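Local coordinates for glucose-6-phosphate isomerase (Thermus thermophilus, PDB 1ZZG), which probably catalyses the reversible isomerisation of glucose 6-phosphate to fructose 6-phosphate, a step shared by glycolysis and gluconeogenesis, at residues A[55-60]-A[204-209]; A[61-66]-A[151-156]; A[65-70]-A[115-120]. One frame throughout, in Å; residues are numbered along the deposited sequence.

Interaction 1: residues A[55-60]-A[204-209]; sequences EVRRYR and ADLDAL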
loop_
_atom_site.group_PDB
_atom_site.type_symbol
_atom_site.label_atom_id
_atom_site.label_comp_id
_atom_site.label_asym_id
_atom_site.label_seq_id
_atom_site.Cartn_x
_atom_site.Cartn_y
_atom_site.Cartn_z
ATOM N N GLU A 55 29.695 -4.441 12.503
ATOM C CA GLU A 55 30.349 -3.903 11.317
ATOM C C GLU A 55 29.454 -2.826 10.689
ATOM O O GLU A 55 29.940 -1.802 10.199
ATOM C CB GLU A 55 30.590 -5.034 10.320
ATOM C CG GLU A 55 31.300 -4.625 9.048
ATOM C CD GLU A 55 31.393 -5.768 8.049
ATOM O OE1 GLU A 55 31.858 -6.864 8.433
ATOM O OE2 GLU A 55 31.005 -5.569 6.878
ATOM N N VAL A 56 28.146 -3.068 10.703
ATOM C CA VAL A 56 27.188 -2.111 10.158
ATOM C C VAL A 56 27.187 -0.846 11.018
ATOM O O VAL A 56 27.250 0.270 10.499
ATOM C CB VAL A 56 25.759 -2.714 10.119
ATOM C CG1 VAL A 56 24.727 -1.631 9.809
ATOM C CG2 VAL A 56 25.698 -3.811 9.064
ATOM N N ARG A 57 27.125 -1.019 12.336
ATOM C CA ARG A 57 27.126 0.122 13.244
ATOM C C ARG A 57 28.392 0.967 13.095
ATOM O O ARG A 57 28.326 2.194 13.037
ATOM C CB ARG A 57 27.009 -0.342 14.699
ATOM C CG ARG A 57 25.608 -0.744 15.159
ATOM C CD ARG A 57 25.661 -1.181 16.624
ATOM N NE ARG A 57 24.360 -1.523 17.201
ATOM C CZ ARG A 57 23.365 -0.659 17.355
ATOM N NH1 ARG A 57 23.523 0.598 16.968
ATOM N NH2 ARG A 57 22.224 -1.044 17.909
ATOM N N ARG A 58 29.546 0.316 13.043
ATOM C CA ARG A 58 30.796 1.055 12.916
ATOM C C ARG A 58 30.833 1.874 11.629
ATOM O O ARG A 58 31.315 3.009 11.619
ATOM C CB ARG A 58 31.988 0.099 12.980
ATOM C CG ARG A 58 32.178 -0.557 14.352
ATOM C CD ARG A 58 32.341 0.478 15.474
ATOM N NE ARG A 58 31.079 0.900 16.088
ATOM C CZ ARG A 58 30.325 0.126 16.868
ATOM N NH1 ARG A 58 30.699 -1.119 17.132
ATOM N NH2 ARG A 58 29.201 0.598 17.394
ATOM N N TYR A 59 30.315 1.302 10.548
ATOM C CA TYR A 59 30.283 2.001 9.269
ATOM C C TYR A 59 29.390 3.231 9.365
ATOM O O TYR A 59 29.735 4.300 8.867
ATOM C CB TYR A 59 29.755 1.085 8.162
ATOM C CG TYR A 59 29.522 1.809 6.855
ATOM C CD1 TYR A 59 30.593 2.253 6.079
ATOM C CD2 TYR A 59 28.229 2.077 6.408
ATOM C CE1 TYR A 59 30.378 2.945 4.892
ATOM C CE2 TYR A 59 28.006 2.764 5.229
ATOM C CZ TYR A 59 29.081 3.195 4.474
ATOM O OH TYR A 59 28.850 3.862 3.295
ATOM N N ARG A 60 28.235 3.070 10.006
ATOM C CA ARG A 60 27.284 4.165 10.155
ATOM C C ARG A 60 27.904 5.299 10.954
ATOM O O ARG A 60 27.854 6.462 10.550
ATOM C CB ARG A 60 26.015 3.669 10.862
ATOM C CG ARG A 60 24.893 4.697 10.945
ATOM C CD ARG A 60 24.970 5.604 12.177
ATOM N NE ARG A 60 23.894 6.596 12.141
ATOM C CZ ARG A 60 23.918 7.701 11.396
ATOM N NH1 ARG A 60 24.977 7.974 10.635
ATOM N NH2 ARG A 60 22.866 8.512 11.379
ATOM N N ALA A 204 18.019 2.957 14.726
ATOM C CA ALA A 204 17.240 1.924 15.404
ATOM C C ALA A 204 18.128 0.912 16.130
ATOM O O ALA A 204 19.314 0.784 15.828
ATOM C CB ALA A 204 16.354 1.209 14.394
ATOM N N ASP A 205 17.541 0.179 17.073
ATOM C CA ASP A 205 18.283 -0.819 17.842
ATOM C C ASP A 205 18.353 -2.167 17.110
ATOM O O ASP A 205 17.475 -3.024 17.268
ATOM C CB ASP A 205 17.633 -1.001 19.216
ATOM C CG ASP A 205 18.458 -1.869 20.147
ATOM O OD1 ASP A 205 19.533 -2.344 19.727
ATOM O OD2 ASP A 205 18.029 -2.071 21.307
ATOM N N LEU A 206 19.409 -2.343 16.320
ATOM C CA LEU A 206 19.607 -3.568 15.546
ATOM C C LEU A 206 19.686 -4.805 16.438
ATOM O O LEU A 206 19.131 -5.850 16.107
ATOM C CB LEU A 206 20.893 -3.462 14.726
ATOM C CG LEU A 206 21.073 -2.148 13.965
ATOM C CD1 LEU A 206 22.366 -2.194 13.186
ATOM C CD2 LEU A 206 19.889 -1.912 13.037
ATOM N N ASP A 207 20.378 -4.683 17.567
ATOM C CA ASP A 207 20.529 -5.798 18.501
ATOM C C ASP A 207 19.160 -6.339 18.937
ATOM O O ASP A 207 18.937 -7.551 18.963
ATOM C CB ASP A 207 21.322 -5.340 19.732
ATOM C CG ASP A 207 22.711 -4.839 19.376
ATOM O OD1 ASP A 207 23.669 -5.641 19.439
ATOM O OD2 ASP A 207 22.843 -3.647 19.015
ATOM N N ALA A 208 18.251 -5.428 19.272
ATOM C CA ALA A 208 16.919 -5.809 19.719
ATOM C C ALA A 208 16.154 -6.490 18.597
ATOM O O ALA A 208 15.408 -7.431 18.829
ATOM C CB ALA A 208 16.154 -4.578 20.215
ATOM N N LEU A 209 16.346 -6.013 17.373
ATOM C CA LEU A 209 15.671 -6.611 16.236
ATOM C C LEU A 209 16.072 -8.084 16.102
ATOM O O LEU A 209 15.211 -8.954 15.984
ATOM C CB LEU A 209 16.029 -5.852 14.956
ATOM C CG LEU A 209 15.331 -6.274 13.662
ATOM C CD1 LEU A 209 13.859 -5.849 13.687
ATOM C CD2 LEU A 209 16.056 -5.624 12.489
#
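Arg-57 grips Asp-207 side-on, sending both NE and NH2 to a single carboxylate oxygen. Arg-57 NH2 lies 2.9 Å from Asp-207 OD2 and Arg-57 NE 3.2 Å from it, with guanidinium and carboxylate planes only 12° apart. A looser salt bridge runs from Arg-57 NH2 to Asp-205 OD1 at 3.5 Å, so one cation bridges two acids that both lie near its plane. Over one face of the guanidinium sits Leu-206 CG. The side of helix 52-61 is thereby tied to the start of helix 206-221, where acids suit the partial positive charge of a helix N-terminus. Asp-205 is the N-cap, its OD1 accepting a weak bond from Ala-208 N at 3.4 Å, and the nearby arginine probably steadies that carboxylate further. The arginine reaches across because its chain is extended from CG to NE (chi2 180°, chi3 177°). Beneath the charges, Leu-206 CD1 touches Arg-57 CG at 4.1 Å and Val-56 CG1 at 4.2 Å. Val-56 and Leu-206 are buried, and helix 193-201 backs them both, through Ala-200 against Val-56 and Leu-199 against Leu-206.

Interaction 2: residues A[61-66]-A[151-156]; sequences EANPWV and WRRHLV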
loop_
_atom_site.group_PDB
_atom_site.type_symbol
_atom_site.label_atom_id
_atom_site.label_comp_id
_atom_site.label_asym_id
_atom_site.label_seq_id
_atom_site.Cartn_x
_atom_site.Cartn_y
_atom_site.Cartn_z
ATOM N N GLU A 61 28.487 4.941 12.093
ATOM C CA GLU A 61 29.124 5.905 12.979
ATOM C C GLU A 61 30.244 6.680 12.298
ATOM O O GLU A 61 30.499 7.837 12.632
ATOM C CB GLU A 61 29.648 5.180 14.217
ATOM C CG GLU A 61 28.543 4.761 15.172
ATOM C CD GLU A 61 29.008 3.753 16.200
ATOM O OE1 GLU A 61 30.213 3.734 16.514
ATOM O OE2 GLU A 61 28.168 2.984 16.701
ATOM N N ALA A 62 30.906 6.049 11.334
ATOM C CA ALA A 62 31.996 6.702 10.617
ATOM C C ALA A 62 31.463 7.669 9.559
ATOM O O ALA A 62 32.231 8.405 8.931
ATOM C CB ALA A 62 32.893 5.654 9.968
ATOM N N ASN A 63 30.145 7.679 9.373
ATOM C CA ASN A 63 29.524 8.555 8.383
ATOM C C ASN A 63 28.341 9.334 8.934
ATOM O O ASN A 63 27.216 9.191 8.459
ATOM C CB ASN A 63 29.085 7.728 7.180
ATOM C CG ASN A 63 30.260 7.158 6.422
ATOM O OD1 ASN A 63 30.901 7.857 5.640
ATOM N ND2 ASN A 63 30.562 5.884 6.662
ATOM N N PRO A 64 28.586 10.179 9.947
ATOM C CA PRO A 64 27.553 11.000 10.584
ATOM C C PRO A 64 27.072 12.162 9.715
ATOM O O PRO A 64 26.181 12.907 10.111
ATOM C CB PRO A 64 28.248 11.485 11.850
ATOM C CG PRO A 64 29.664 11.676 11.371
ATOM C CD PRO A 64 29.901 10.411 10.577
ATOM N N TRP A 65 27.666 12.315 8.537
ATOM C CA TRP A 65 27.300 13.393 7.620
ATOM C C TRP A 65 26.045 13.109 6.792
ATOM O O TRP A 65 25.484 14.020 6.182
ATOM C CB TRP A 65 28.456 13.674 6.661
ATOM C CG TRP A 65 28.927 12.438 5.959
ATOM C CD1 TRP A 65 29.912 11.583 6.373
ATOM C CD2 TRP A 65 28.391 11.879 4.757
ATOM N NE1 TRP A 65 30.018 10.524 5.501
ATOM C CE2 TRP A 65 29.095 10.679 4.501
ATOM C CE3 TRP A 65 27.379 12.274 3.870
ATOM C CZ2 TRP A 65 28.820 9.869 3.392
ATOM C CZ3 TRP A 65 27.105 11.467 2.766
ATOM C CH2 TRP A 65 27.824 10.279 2.539
ATOM N N VAL A 66 25.610 11.854 6.759
ATOM C CA VAL A 66 24.437 11.483 5.972
ATOM C C VAL A 66 23.116 12.036 6.509
ATOM O O VAL A 66 22.757 11.803 7.664
ATOM C CB VAL A 66 24.304 9.942 5.853
ATOM C CG1 VAL A 66 23.005 9.584 5.134
ATOM C CG2 VAL A 66 25.495 9.372 5.096
ATOM N N TRP A 151 33.143 10.903 -4.689
ATOM C CA TRP A 151 31.909 10.177 -4.972
ATOM C C TRP A 151 31.874 8.779 -4.358
ATOM O O TRP A 151 30.845 8.354 -3.833
ATOM C CB TRP A 151 31.655 10.075 -6.486
ATOM C CG TRP A 151 32.573 9.149 -7.247
ATOM C CD1 TRP A 151 33.759 9.476 -7.845
ATOM C CD2 TRP A 151 32.359 7.754 -7.519
ATOM N NE1 TRP A 151 34.291 8.378 -8.476
ATOM C CE2 TRP A 151 33.456 7.306 -8.294
ATOM C CE3 TRP A 151 31.346 6.839 -7.187
ATOM C CZ2 TRP A 151 33.572 5.977 -8.744
ATOM C CZ3 TRP A 151 31.461 5.517 -7.632
ATOM C CH2 TRP A 151 32.567 5.101 -8.404
ATOM N N ARG A 152 32.995 8.069 -4.414
ATOM C CA ARG A 152 33.055 6.713 -3.875
ATOM C C ARG A 152 32.564 6.573 -2.442
ATOM O O ARG A 152 31.986 5.546 -2.086
ATOM C CB ARG A 152 34.476 6.163 -3.979
ATOM C CG ARG A 152 34.953 6.037 -5.412
ATOM C CD ARG A 152 36.276 5.298 -5.531
ATOM N NE ARG A 152 36.651 5.169 -6.934
ATOM C CZ ARG A 152 37.133 6.166 -7.671
ATOM N NH1 ARG A 152 37.314 7.366 -7.133
ATOM N NH2 ARG A 152 37.401 5.970 -8.955
ATOM N N ARG A 153 32.783 7.595 -1.620
ATOM C CA ARG A 153 32.355 7.526 -0.232
ATOM C C ARG A 153 30.837 7.608 -0.109
ATOM O O ARG A 153 30.275 7.207 0.909
ATOM C CB ARG A 153 32.985 8.657 0.588
ATOM C CG ARG A 153 32.824 8.476 2.095
ATOM C CD ARG A 153 33.339 9.670 2.897
ATOM N NE ARG A 153 33.177 9.452 4.335
ATOM C CZ ARG A 153 33.362 10.385 5.268
ATOM N NH1 ARG A 153 33.717 11.617 4.927
ATOM N NH2 ARG A 153 33.185 10.087 6.547
ATOM N N HIS A 154 30.183 8.124 -1.148
ATOM C CA HIS A 154 28.731 8.282 -1.134
ATOM C C HIS A 154 27.954 7.110 -1.741
ATOM O O HIS A 154 26.730 7.171 -1.867
ATOM C CB HIS A 154 28.352 9.588 -1.844
ATOM C CG HIS A 154 28.812 10.819 -1.127
ATOM N ND1 HIS A 154 27.944 11.680 -0.490
ATOM C CD2 HIS A 154 30.055 11.317 -0.916
ATOM C CE1 HIS A 154 28.630 12.654 0.081
ATOM N NE2 HIS A 154 29.914 12.456 -0.160
ATOM N N LEU A 155 28.662 6.050 -2.121
ATOM C CA LEU A 155 28.023 4.869 -2.696
ATOM C C LEU A 155 28.457 3.608 -1.955
ATOM O O LEU A 155 29.644 3.280 -1.899
ATOM C CB LEU A 155 28.371 4.729 -4.183
ATOM C CG LEU A 155 27.814 3.475 -4.870
ATOM C CD1 LEU A 155 26.293 3.493 -4.825
ATOM C CD2 LEU A 155 28.299 3.416 -6.313
ATOM N N VAL A 156 27.484 2.914 -1.375
ATOM C CA VAL A 156 27.740 1.682 -0.646
ATOM C C VAL A 156 26.896 0.583 -1.289
ATOM O O VAL A 156 25.738 0.806 -1.647
ATOM C CB VAL A 156 27.388 1.843 0.855
ATOM C CG1 VAL A 156 25.956 2.319 1.014
ATOM C CG2 VAL A 156 27.614 0.530 1.589
#
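Asn-63 OD1 is held by two side chains at once. Trp-65 NE1 gives the sound bond, 2.8 Å to Asn-63 OD1, arriving in the carbonyl plane on a lone pair. The facing segment adds two weak, bent ones, with Arg-153 NE at 3.1 Å and Arg-153 NH2 at 3.3 Å from Asn-63 OD1. NH2 also makes a weak bond to Ala-62 O. An extended chain carries the guanidinium over to the 61-66 segment, with CG anti to the backbone N (chi1 -168°). Trp-65 NE1 lies over the centre of the guanidinium, 3.4 Å from Arg-153 CZ, but the two planes are steeply inclined, at 62°. The six-membered ring of Trp-65 meets the His-154 ring obliquely, with Trp-65 CZ3 3.3 Å from His-154 CE1. Asn-63 ND2 bonds Tyr-59 O, which fixes the amide's rotation at the end of helix 52-61. The contact thus clips the type I turn of residues 63-66, leading into strand 68-72, to the 3-10 segment leading into strand 155-159. With Trp-65 cut back to an alanine, Asn-63 OD1 would probably lose the donor of its shortest bond and a gap would open beside the His-154 ring. His-154 ND1 bonds Thr-118 O and NE2 reaches Asp-150 OD2 weakly; with an acceptor at each nitrogen, the imidazole is likely to lean toward its protonated form.

Interaction 3: residues A[65-70]-A[115-120]; sequences WVEDFV and PRKTLV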
loop_
_atom_site.group_PDB
_atom_site.type_symbol
_atom_site.label_atom_id
_atom_site.label_comp_id
_atom_site.label_asym_id
_atom_site.label_seq_id
_atom_site.Cartn_x
_atom_site.Cartn_y
_atom_site.Cartn_z
ATOM N N TRP A 65 27.666 12.315 8.537
ATOM C CA TRP A 65 27.300 13.393 7.620
ATOM C C TRP A 65 26.045 13.109 6.792
ATOM O O TRP A 65 25.484 14.020 6.182
ATOM C CB TRP A 65 28.456 13.674 6.661
ATOM C CG TRP A 65 28.927 12.438 5.959
ATOM C CD1 TRP A 65 29.912 11.583 6.373
ATOM C CD2 TRP A 65 28.391 11.879 4.757
ATOM N NE1 TRP A 65 30.018 10.524 5.501
ATOM C CE2 TRP A 65 29.095 10.679 4.501
ATOM C CE3 TRP A 65 27.379 12.274 3.870
ATOM C CZ2 TRP A 65 28.820 9.869 3.392
ATOM C CZ3 TRP A 65 27.105 11.467 2.766
ATOM C CH2 TRP A 65 27.824 10.279 2.539
ATOM N N VAL A 66 25.610 11.854 6.759
ATOM C CA VAL A 66 24.437 11.483 5.972
ATOM C C VAL A 66 23.116 12.036 6.509
ATOM O O VAL A 66 22.757 11.803 7.664
ATOM C CB VAL A 66 24.304 9.942 5.853
ATOM C CG1 VAL A 66 23.005 9.584 5.134
ATOM C CG2 VAL A 66 25.495 9.372 5.096
ATOM N N GLU A 67 22.404 12.768 5.655
ATOM C CA GLU A 67 21.103 13.335 6.001
ATOM C C GLU A 67 20.042 12.699 5.111
ATOM O O GLU A 67 18.861 12.684 5.445
ATOM C CB GLU A 67 21.092 14.851 5.802
ATOM C CG GLU A 67 21.702 15.645 6.949
ATOM C CD GLU A 67 21.544 17.148 6.767
ATOM O OE1 GLU A 67 20.440 17.588 6.376
ATOM O OE2 GLU A 67 22.515 17.889 7.022
ATOM N N ASP A 68 20.474 12.188 3.963
ATOM C CA ASP A 68 19.567 11.537 3.027
ATOM C C ASP A 68 20.153 10.196 2.606
ATOM O O ASP A 68 21.294 10.113 2.158
ATOM C CB ASP A 68 19.331 12.435 1.807
ATOM C CG ASP A 68 18.523 13.681 2.147
ATOM O OD1 ASP A 68 17.273 13.623 2.100
ATOM O OD2 ASP A 68 19.137 14.718 2.482
ATOM N N PHE A 69 19.359 9.143 2.767
ATOM C CA PHE A 69 19.769 7.785 2.422
ATOM C C PHE A 69 18.926 7.323 1.234
ATOM O O PHE A 69 17.720 7.116 1.374
ATOM C CB PHE A 69 19.518 6.866 3.622
ATOM C CG PHE A 69 20.113 5.496 3.485
ATOM C CD1 PHE A 69 21.275 5.159 4.172
ATOM C CD2 PHE A 69 19.500 4.529 2.693
ATOM C CE1 PHE A 69 21.819 3.878 4.074
ATOM C CE2 PHE A 69 20.036 3.248 2.587
ATOM C CZ PHE A 69 21.199 2.922 3.282
ATOM N N VAL A 70 19.550 7.173 0.070
ATOM C CA VAL A 70 18.827 6.733 -1.121
ATOM C C VAL A 70 19.056 5.239 -1.343
ATOM O O VAL A 70 20.151 4.819 -1.725
ATOM C CB VAL A 70 19.289 7.507 -2.393
ATOM C CG1 VAL A 70 18.598 6.944 -3.632
ATOM C CG2 VAL A 70 18.983 9.003 -2.240
ATOM N N PRO A 115 23.967 16.463 -2.895
ATOM C CA PRO A 115 24.917 15.355 -3.055
ATOM C C PRO A 115 25.835 15.165 -1.847
ATOM O O PRO A 115 26.100 14.040 -1.421
ATOM C CB PRO A 115 25.696 15.746 -4.307
ATOM C CG PRO A 115 24.688 16.485 -5.108
ATOM C CD PRO A 115 24.005 17.354 -4.068
ATOM N N ARG A 116 26.311 16.273 -1.291
ATOM C CA ARG A 116 27.214 16.220 -0.148
ATOM C C ARG A 116 26.606 15.579 1.094
ATOM O O ARG A 116 27.332 15.121 1.976
ATOM C CB ARG A 116 27.695 17.625 0.214
ATOM C CG ARG A 116 28.299 18.415 -0.935
ATOM C CD ARG A 116 29.194 19.506 -0.378
ATOM N NE ARG A 116 30.407 18.929 0.201
ATOM C CZ ARG A 116 31.065 19.433 1.241
ATOM N NH1 ARG A 116 30.634 20.538 1.841
ATOM N NH2 ARG A 116 32.164 18.829 1.680
ATOM N N LYS A 117 25.279 15.560 1.166
ATOM C CA LYS A 117 24.576 14.990 2.316
ATOM C C LYS A 117 23.853 13.695 1.965
ATOM O O LYS A 117 23.084 13.171 2.773
ATOM C CB LYS A 117 23.535 15.982 2.836
ATOM C CG LYS A 117 24.073 17.308 3.332
ATOM C CD LYS A 117 22.900 18.237 3.608
ATOM C CE LYS A 117 23.266 19.382 4.534
ATOM N NZ LYS A 117 22.052 20.163 4.914
ATOM N N THR A 118 24.108 13.178 0.768
ATOM C CA THR A 118 23.439 11.972 0.305
ATOM C C THR A 118 24.309 10.719 0.242
ATOM O O THR A 118 25.433 10.753 -0.258
ATOM C CB THR A 118 22.838 12.197 -1.107
ATOM O OG1 THR A 118 21.964 13.333 -1.083
ATOM C CG2 THR A 118 22.065 10.969 -1.565
ATOM N N LEU A 119 23.781 9.616 0.767
ATOM C CA LEU A 119 24.470 8.334 0.708
ATOM C C LEU A 119 23.591 7.435 -0.152
ATOM O O LEU A 119 22.384 7.333 0.082
ATOM C CB LEU A 119 24.628 7.706 2.096
ATOM C CG LEU A 119 25.226 6.294 2.046
ATOM C CD1 LEU A 119 26.629 6.345 1.441
ATOM C CD2 LEU A 119 25.271 5.698 3.438
ATOM N N VAL A 120 24.187 6.798 -1.152
ATOM C CA VAL A 120 23.440 5.915 -2.032
ATOM C C VAL A 120 23.795 4.465 -1.710
ATOM O O VAL A 120 24.968 4.110 -1.615
ATOM C CB VAL A 120 23.758 6.214 -3.511
ATOM C CG1 VAL A 120 22.928 5.315 -4.421
ATOM C CG2 VAL A 120 23.471 7.681 -3.812
#
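The six-membered end of the Trp-65 indole runs edge-on into the chain at 117-118: Thr-118 O lies near the ring plane, 3.5 Å from Trp-65 CZ3, while Arg-116 O and Leu-119 CB approach obliquely. One face of the indole is covered by its own neighbour Val-66, whose CG2 also presses on Leu-119 CB at 3.5 Å. Phe-69 lies alongside Leu-119, both pointing the same way, with Phe-69 CE1 4.0 Å from Leu-119 CD2; Phe-95 and Phe-201 meet its ring from elsewhere.

Strands 68-70 and 118-120 run parallel, and the bonds step from one strand to the other. Leu-119 N gives to Asp-68 O at 2.9 Å and Val-70 N to Leu-119 O at 2.8 Å, both almost straight. At the entry Lys-117 O takes two donors, Glu-67 N and Asp-68 N, each at 3.0 Å. These are neighbouring strands of the five-stranded parallel sheet of an SIS domain, with strand 94-98 on the other flank of 68-72.

Phe-69 and Leu-119 point to one face of the sheet; Asp-68, Val-70, Thr-118 and Val-120 to the other, where Val-70 CG2 touches Thr-118 CG2. Asp-68 is buried, but its carboxylate is satisfied by Arg-94 and His-96 of the flanking strand, and Thr-118 OG1 by Asp-114 O.

Glu-67 and Lys-117 stretch side by side at the partly exposed sheet end, where long charged chains suit; with the lysine chain extended beyond CG (chi2 171°), Lys-117 NZ reaches Glu-67 OE2 at 3.1 Å. The chemistry is therefore graded: a salt bridge clasps the entry, while backbone bonds and branched or aromatic side chains carry the interior, and the one buried acid is likely to keep its charge through the cationic Arg-94.

How the interactions relate
Interaction 3 is the buried one, a strand pairing within the parallel sheet; interactions 1 and 2 are partly buried and rely more on polar side chains, interaction 2 where the chain enters the sheet and interaction 1 between helices beside it. Interactions 2 and 3 share Trp-65 and Val-66 and lie about 7 Å apart between centres, so one loop after helix 52-61 serves two neighbouring strands, 118-124 and 155-159. There, His-154 O probably bonds Val-120 N, continuing the sheet. In interaction 1 charges gather at a helix start; Tyr-59 of helix 52-61 packs on Val-156 and Leu-119. Ion pairs carry interaction 1 and only fringe interaction 3, whereas interaction 2 holds its arginine by weak bonds to neutral oxygens.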